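Local coordinates for catechol 1,2-dioxygenase (Burkholderia vietnamiensis, PDB 5TD3), which probably catalyses the intradiol ring cleavage of catechol by dioxygen to cis,cis-muconate, at residues L85-L89 against G90-Y94; A102-L106 against G107-G111; D257-I260 against W261-F264. All blocks are in the same frame, centred on the assembly; numbering follows the deposited sequence.

Contact 1: residues L85-L89 against G90-Y94. With PTY (phosphatidylethanolamine), chain G.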
# COMPACT_ATOMS: atom_id res chain seq x y z
N LEU A 85 -4.24 -1.17 9.14
CA LEU A 85 -2.85 -0.80 9.42
C LEU A 85 -2.74 0.69 9.75
O LEU A 85 -1.92 1.07 10.59
CB LEU A 85 -1.95 -1.16 8.22
CG LEU A 85 -0.45 -0.90 8.45
CD1 LEU A 85 0.09 -1.80 9.56
CD2 LEU A 85 0.34 -1.11 7.17
N ALA A 86 -3.55 1.54 9.11
CA ALA A 86 -3.55 2.96 9.48
C ALA A 86 -3.85 3.11 10.97
O ALA A 86 -3.22 3.93 11.66
CB ALA A 86 -4.58 3.72 8.66
N ALA A 87 -4.77 2.31 11.48
CA ALA A 87 -5.04 2.35 12.92
C ALA A 87 -3.87 1.77 13.72
O ALA A 87 -3.43 2.36 14.71
CB ALA A 87 -6.34 1.60 13.21
N GLY A 88 -3.34 0.63 13.29
CA GLY A 88 -2.32 -0.05 14.08
C GLY A 88 -0.98 0.67 14.14
O GLY A 88 -0.20 0.45 15.08
N LEU A 89 -0.68 1.49 13.15
CA LEU A 89 0.55 2.27 13.17
C LEU A 89 0.34 3.65 13.75
O LEU A 89 1.26 4.48 13.71
CB LEU A 89 1.14 2.37 11.76
CG LEU A 89 1.63 1.05 11.18
CD1 LEU A 89 2.27 1.28 9.81
CD2 LEU A 89 2.57 0.33 12.11
N GLY A 90 -0.83 3.92 14.33
CA GLY A 90 -1.04 5.21 14.96
C GLY A 90 -1.37 6.35 14.02
O GLY A 90 -1.48 7.50 14.47
N LEU A 91 -1.48 6.08 12.72
CA LEU A 91 -1.83 7.14 11.77
C LEU A 91 -3.23 7.66 12.05
O LEU A 91 -3.49 8.88 11.98
CB LEU A 91 -1.70 6.61 10.34
CG LEU A 91 -2.19 7.51 9.22
CD1 LEU A 91 -1.44 8.86 9.26
CD2 LEU A 91 -1.97 6.81 7.89
N GLU A 92 -4.16 6.77 12.39
CA GLU A 92 -5.52 7.22 12.67
C GLU A 92 -5.55 8.09 13.92
O GLU A 92 -6.20 9.15 13.93
CB GLU A 92 -6.46 6.01 12.79
CG GLU A 92 -7.93 6.43 12.88
CD GLU A 92 -8.90 5.28 12.63
OE1 GLU A 92 -8.48 4.10 12.65
OE2 GLU A 92 -10.08 5.57 12.42
N LYS A 93 -4.86 7.67 14.98
CA LYS A 93 -4.72 8.51 16.17
C LYS A 93 -4.05 9.83 15.84
O LYS A 93 -4.45 10.89 16.34
CB LYS A 93 -3.92 7.78 17.26
CG LYS A 93 -3.59 8.68 18.47
CD LYS A 93 -4.86 9.25 19.14
CE LYS A 93 -4.52 10.21 20.28
NZ LYS A 93 -5.72 10.73 21.04
N TYR A 94 -3.03 9.80 14.97
CA TYR A 94 -2.33 11.03 14.62
C TYR A 94 -3.30 12.06 14.04
O TYR A 94 -3.16 13.27 14.31
CB TYR A 94 -1.23 10.73 13.63
CG TYR A 94 -0.35 11.90 13.27
CD1 TYR A 94 0.43 12.52 14.23
CD2 TYR A 94 -0.27 12.36 11.96
CE1 TYR A 94 1.27 13.58 13.91
CE2 TYR A 94 0.56 13.41 11.62
CZ TYR A 94 1.32 14.02 12.60
OH TYR A 94 2.15 15.07 12.28
C1 PTY G . 11.47 -8.65 5.51
C2 PTY G . 9.43 -10.49 -0.18
C3 PTY G . 9.35 -11.62 0.89
O4 PTY G . 11.81 -7.38 6.12
C5 PTY G . 9.48 -10.20 5.38
C6 PTY G . 10.00 -8.85 5.80
O7 PTY G . 9.29 -7.76 5.14
C8 PTY G . 8.05 -7.46 5.56
O10 PTY G . 7.37 -8.19 6.22
C11 PTY G . 7.66 -6.09 5.12
C12 PTY G . 7.30 -5.21 6.30
C13 PTY G . 7.51 -3.74 6.02
C14 PTY G . 6.88 -3.29 4.73
C15 PTY G . 5.94 -2.13 4.93
C16 PTY G . 6.58 -0.94 5.62
C17 PTY G . 5.54 -0.01 6.18
C18 PTY G . 6.09 1.29 6.71
C19 PTY G . 5.03 2.08 7.46
C20 PTY G . 5.46 3.48 7.84
C21 PTY G . 4.79 4.59 7.05
C22 PTY G . 4.68 4.34 5.56
C23 PTY G . 3.28 3.97 5.13
C24 PTY G . 2.27 4.00 6.27
C25 PTY G . 0.83 3.83 5.83
C26 PTY G . -0.05 3.27 6.92
C27 PTY G . -1.52 3.38 6.61
C28 PTY G . -1.89 2.80 5.27
C29 PTY G . -1.59 1.33 5.18
C30 PTY G . 12.64 -6.57 5.45
C31 PTY G . 12.76 -5.24 6.14
O30 PTY G . 13.21 -6.88 4.45
C32 PTY G . 12.61 -4.04 5.20
C33 PTY G . 11.19 -3.83 4.72
C34 PTY G . 10.75 -2.38 4.62
C35 PTY G . 11.13 -1.66 3.34
C36 PTY G . 10.15 -0.57 2.91
C37 PTY G . 10.48 0.08 1.58
C38 PTY G . 9.38 0.94 0.96
C39 PTY G . 8.30 0.18 0.20
C40 PTY G . 7.04 0.99 -0.08
C41 PTY G . 7.08 1.93 -1.28
C42 PTY G . 6.88 1.28 -2.64
C43 PTY G . 5.74 1.86 -3.48
C44 PTY G . 5.84 3.36 -3.67
P1 PTY G . 10.43 -11.68 3.38
O11 PTY G . 10.47 -11.43 1.80
O12 PTY G . 9.50 -12.88 3.68
O13 PTY G . 11.76 -11.93 4.00
O14 PTY G . 9.75 -10.40 3.98
N1 PTY G . 10.68 -10.61 -0.95
O HOH W 1 -4.32 4.84 15.63
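Ala86 and Ala87, in the last turn of helix 82-88, offer their carbonyl oxygens to Glu92 and Gly90. Ala86 O accepts Glu92 N at 3.1 Å, with an N-H...O angle of 154°. Ala87 O takes two donors: Gly90 N at 3.1 Å and a water at 2.8 Å. The same water accepts a hydrogen bond from Lys93 N, so it joins the last turn of one helix to the first turn of the next. Gly90, the N-cap of helix 91-105, has a positive phi of 80° that turns the chain between them, and its own carbonyl receives Tyr94 N. Gly88 O accepts a hydrogen bond from Arg228 NH1.

Glu92 places its carboxylate beside Ala87, with OE1 3.3 Å from Ala87 CB. CG lies anti to the backbone N (chi1 -171°) and the chain beyond is extended, which lays the acid alongside the Ala87 methyl. OE2 forms a salt bridge with Arg315 and accepts Gly118 N. This buried charge therefore has a cationic partner and a backbone donor.

The other side is apolar. Leu91 CD2 lies 4.1 Å from Ala86 CB, and both pack on the phosphatidylethanolamine chain; Leu91 CD2 is 3.7 Å from its C27. Leu85 CD2 meets C29 and Leu89 CD1 meets C19 of the same tail. Tyr94 stacks on Phe53 of the second subunit. Two consecutive helices of the catechol dioxygenase N-terminal region thus meet at a glycine break. The chemistry is split: Ala86 O, Ala87 O and Gly88 O have polar partners, while methyl groups line the lipid pocket.

Contact 2: residues A102-L106 against G107-G111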
# COMPACT_ATOMS: atom_id res chain seq x y z
N ALA A 102 -5.99 21.78 16.21
CA ALA A 102 -6.73 22.80 15.47
C ALA A 102 -7.88 23.35 16.32
O ALA A 102 -8.08 24.56 16.39
CB ALA A 102 -7.24 22.22 14.15
N ASP A 103 -8.63 22.46 16.97
CA ASP A 103 -9.71 22.91 17.85
C ASP A 103 -9.19 23.78 18.98
O ASP A 103 -9.78 24.82 19.31
CB ASP A 103 -10.46 21.71 18.41
CG ASP A 103 -11.34 21.03 17.39
OD1 ASP A 103 -11.49 21.58 16.27
OD2 ASP A 103 -11.91 19.97 17.72
N ALA A 104 -8.08 23.36 19.61
CA ALA A 104 -7.53 24.14 20.72
C ALA A 104 -7.12 25.53 20.25
O ALA A 104 -7.32 26.52 20.96
CB ALA A 104 -6.35 23.39 21.35
N ALA A 105 -6.57 25.61 19.04
CA ALA A 105 -6.25 26.91 18.45
C ALA A 105 -7.50 27.75 18.22
O ALA A 105 -7.43 28.99 18.31
CB ALA A 105 -5.49 26.71 17.13
N LEU A 106 -8.64 27.13 17.95
CA LEU A 106 -9.89 27.85 17.71
C LEU A 106 -10.75 27.99 18.95
O LEU A 106 -11.87 28.50 18.86
CB LEU A 106 -10.71 27.16 16.61
CG LEU A 106 -10.17 27.10 15.19
CD1 LEU A 106 -10.97 26.11 14.36
CD2 LEU A 106 -10.18 28.47 14.55
N GLY A 107 -10.26 27.56 20.11
CA GLY A 107 -11.06 27.63 21.32
C GLY A 107 -12.30 26.75 21.32
O GLY A 107 -13.29 27.09 21.99
N LEU A 108 -12.29 25.64 20.61
CA LEU A 108 -13.42 24.70 20.64
C LEU A 108 -13.18 23.65 21.73
O LEU A 108 -13.07 22.45 21.45
CB LEU A 108 -13.65 24.07 19.28
CG LEU A 108 -14.27 25.00 18.24
CD1 LEU A 108 -13.87 24.58 16.81
CD2 LEU A 108 -15.79 25.07 18.42
N ASP A 109 -13.03 24.11 22.97
CA ASP A 109 -12.72 23.19 24.05
C ASP A 109 -13.92 22.92 24.95
O ASP A 109 -14.89 23.68 25.01
CB ASP A 109 -11.57 23.74 24.92
CG ASP A 109 -10.52 24.47 24.10
OD1 ASP A 109 -9.85 23.81 23.28
OD2 ASP A 109 -10.36 25.69 24.30
N GLY A 110 -13.79 21.84 25.73
CA GLY A 110 -14.81 21.45 26.68
C GLY A 110 -15.74 20.35 26.21
O GLY A 110 -16.51 19.83 27.02
N GLY A 111 -15.70 19.97 24.93
CA GLY A 111 -16.54 18.88 24.49
C GLY A 111 -16.01 17.52 24.88
O GLY A 111 -14.88 17.35 25.34
O HOH W 2 -7.89 26.50 23.76
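Leu108 folds back over the end of helix 91-105 and packs against both Asp103 and Leu106. Its side chain and that of Leu106 run side by side and point the same way. Leu108 CD1 lies 4.1 Å from Leu106 CB and also touches Leu106 CD1. A chi1 of -74° sets Leu108 CG beside its own backbone N, the atom that bonds back to the helix, and so keeps the side chain close to the last turn. Against Asp103 the fit is different. There the side chains cross obliquely, and Leu108 CD1 comes within 3.9 Å of Asp103 OD1. The CB atoms of the two residues also meet, at 4.1 Å. The polar partners of the carboxylate lie elsewhere: OD2 forms salt bridges with Arg246 and Arg114. Arg246 also packs on Leu108, as does Pro303.

Asp109 returns to the helix end by another route. Its OD1 sits 3.5 Å from Ala104 CA and near the CB of that alanine. Its OD2 accepts a water at 2.7 Å, and that water also donates to Ala104 O at 2.9 Å.

The backbone beneath these side chains forms a Schellman motif. Leu108 N bonds to Asp103 O at 2.9 Å, nearly straight at 166°. Gly107 N makes a weak bond to Ala104 O at 3.2 Å. Gly107 has the positive phi of the motif, and Leu108 is then the centre of an inverse gamma turn.

Chemically, Asp103 O is capped by Leu108 N, and Ala104 O by water and, weakly, Gly107 N. The charge of Asp103 is probably largely offset by its arginines, which tie the helix end to the loop that follows it (Arg114) and to the loop between strands 235-241 and 248-253 (Arg246).

Contact 3: residues D257-I260 against W261-F264; sequences DPLI and WDDF
Leu259 and Asp262 bracket a type I beta turn, closed by Asp262 N bonding to Leu259 O at 2.8 Å. The turn before it, from Asp257 to Ile260, is also type I and is closed by Ile260 N on Asp257 O. Asp257 adds a side-chain bond: OD1 uses its anti lone pair to accept Leu259 N at 2.9 Å, nearly straight at 160°. This is an Asx turn. A water donates to Pro258 O and accepts a hydrogen bond from Trp261 N at 2.8 Å, so it bridges the two turns.

One apolar contact stands out. Ile260 CG2 approaches the indole of Trp261 obliquely, 3.7 Å from CD1. Ile260 CG1 is anti to the backbone N (chi1 -164°), which leaves CG2 between the N and the carbonyl carbon, turned to the tryptophan.

Acidic side chains reach outside the turns. Asp263 OD2 forms a salt bridge with Arg232 and accepts Ala267 N. Asp262 OD2 has a weak hydrogen bond from His229 NE2, and the Leu259 CD2 methyl lies 4.0 Å from Asp262 OD2.

The double turn lies in the loop that leads from strand 248-253 to strand 276-279, and so from one five-stranded sheet to the other. Asp257 OD2 accepts Ala234 N, directly before strand 235-241, which carries the zinc ligands His235 and His237.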
# COMPACT_ATOMS: atom_id res chain seq x y z
N ASP A 257 -10.62 -3.43 31.70
CA ASP A 257 -10.02 -4.29 30.69
C ASP A 257 -8.50 -4.23 30.81
O ASP A 257 -7.94 -3.12 30.90
CB ASP A 257 -10.45 -3.86 29.28
CG ASP A 257 -10.12 -4.92 28.24
OD1 ASP A 257 -8.92 -5.22 28.05
OD2 ASP A 257 -11.06 -5.46 27.60
N PRO A 258 -7.81 -5.37 30.86
CA PRO A 258 -6.35 -5.32 31.04
C PRO A 258 -5.60 -4.64 29.91
O PRO A 258 -4.48 -4.16 30.12
CB PRO A 258 -5.96 -6.81 31.15
CG PRO A 258 -7.23 -7.53 31.48
CD PRO A 258 -8.33 -6.74 30.83
N LEU A 259 -6.18 -4.57 28.71
CA LEU A 259 -5.56 -3.92 27.56
C LEU A 259 -5.92 -2.45 27.45
O LEU A 259 -5.63 -1.83 26.42
CB LEU A 259 -5.97 -4.63 26.27
CG LEU A 259 -5.40 -6.03 26.03
CD1 LEU A 259 -6.04 -6.59 24.78
CD2 LEU A 259 -3.90 -5.96 25.87
N ILE A 260 -6.55 -1.88 28.48
CA ILE A 260 -7.17 -0.57 28.35
C ILE A 260 -6.15 0.51 28.02
O ILE A 260 -6.45 1.44 27.26
CB ILE A 260 -7.97 -0.25 29.63
CG1 ILE A 260 -8.95 0.90 29.40
CG2 ILE A 260 -7.03 -0.02 30.82
CD1 ILE A 260 -10.10 0.90 30.41
N TRP A 261 -4.92 0.40 28.53
CA TRP A 261 -3.87 1.34 28.18
C TRP A 261 -2.82 0.70 27.28
O TRP A 261 -1.66 1.12 27.27
CB TRP A 261 -3.24 1.93 29.44
CG TRP A 261 -4.12 2.97 30.05
CD1 TRP A 261 -4.81 2.87 31.23
CD2 TRP A 261 -4.46 4.25 29.50
NE1 TRP A 261 -5.54 4.02 31.45
CE2 TRP A 261 -5.34 4.88 30.40
CE3 TRP A 261 -4.10 4.93 28.32
CZ2 TRP A 261 -5.86 6.16 30.17
CZ3 TRP A 261 -4.61 6.19 28.10
CH2 TRP A 261 -5.48 6.79 29.02
N ASP A 262 -3.22 -0.32 26.53
CA ASP A 262 -2.32 -1.05 25.65
C ASP A 262 -3.04 -1.39 24.35
O ASP A 262 -2.85 -2.47 23.78
CB ASP A 262 -1.79 -2.30 26.33
CG ASP A 262 -0.60 -2.88 25.62
OD1 ASP A 262 0.07 -2.13 24.87
OD2 ASP A 262 -0.35 -4.09 25.79
N ASP A 263 -3.87 -0.47 23.89
CA ASP A 263 -4.59 -0.60 22.63
C ASP A 263 -3.61 -0.53 21.47
O ASP A 263 -2.79 0.39 21.39
CB ASP A 263 -5.61 0.54 22.55
CG ASP A 263 -6.49 0.50 21.32
OD1 ASP A 263 -6.52 -0.51 20.59
OD2 ASP A 263 -7.19 1.51 21.11
N PHE A 264 -3.66 -1.52 20.58
CA PHE A 264 -2.79 -1.48 19.41
C PHE A 264 -3.11 -0.31 18.47
O PHE A 264 -2.29 -0.00 17.60
CB PHE A 264 -2.85 -2.83 18.65
CG PHE A 264 -3.80 -2.85 17.47
CD1 PHE A 264 -5.15 -3.07 17.66
CD2 PHE A 264 -3.32 -2.68 16.18
CE1 PHE A 264 -6.02 -3.09 16.57
CE2 PHE A 264 -4.19 -2.70 15.09
CZ PHE A 264 -5.53 -2.90 15.29
O HOH W 3 -3.57 -1.45 30.17

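In the fold
Contacts 1 and 3 touch, although one lies in the N-terminal helical region and the other in the dioxygenase domain: Gly88 CA packs on Phe264 CE2 at 3.4 Å, with centres about 15 Å apart. Arg228 also joins them, bonding to Gly88 O and, weakly, to Phe264 O. Both lie near the metal site of Tyr175, His235 and His237. The side chain of Glu92 is about 9 Å from the zinc ion, and that of Asp263 about 8 Å. Contact 1 also meets the lipid. Contact 2 closes the helix that contact 1 opens, with centres about 22 Å apart. It is about 27 Å, centre to centre, from contact 3, and does not touch it.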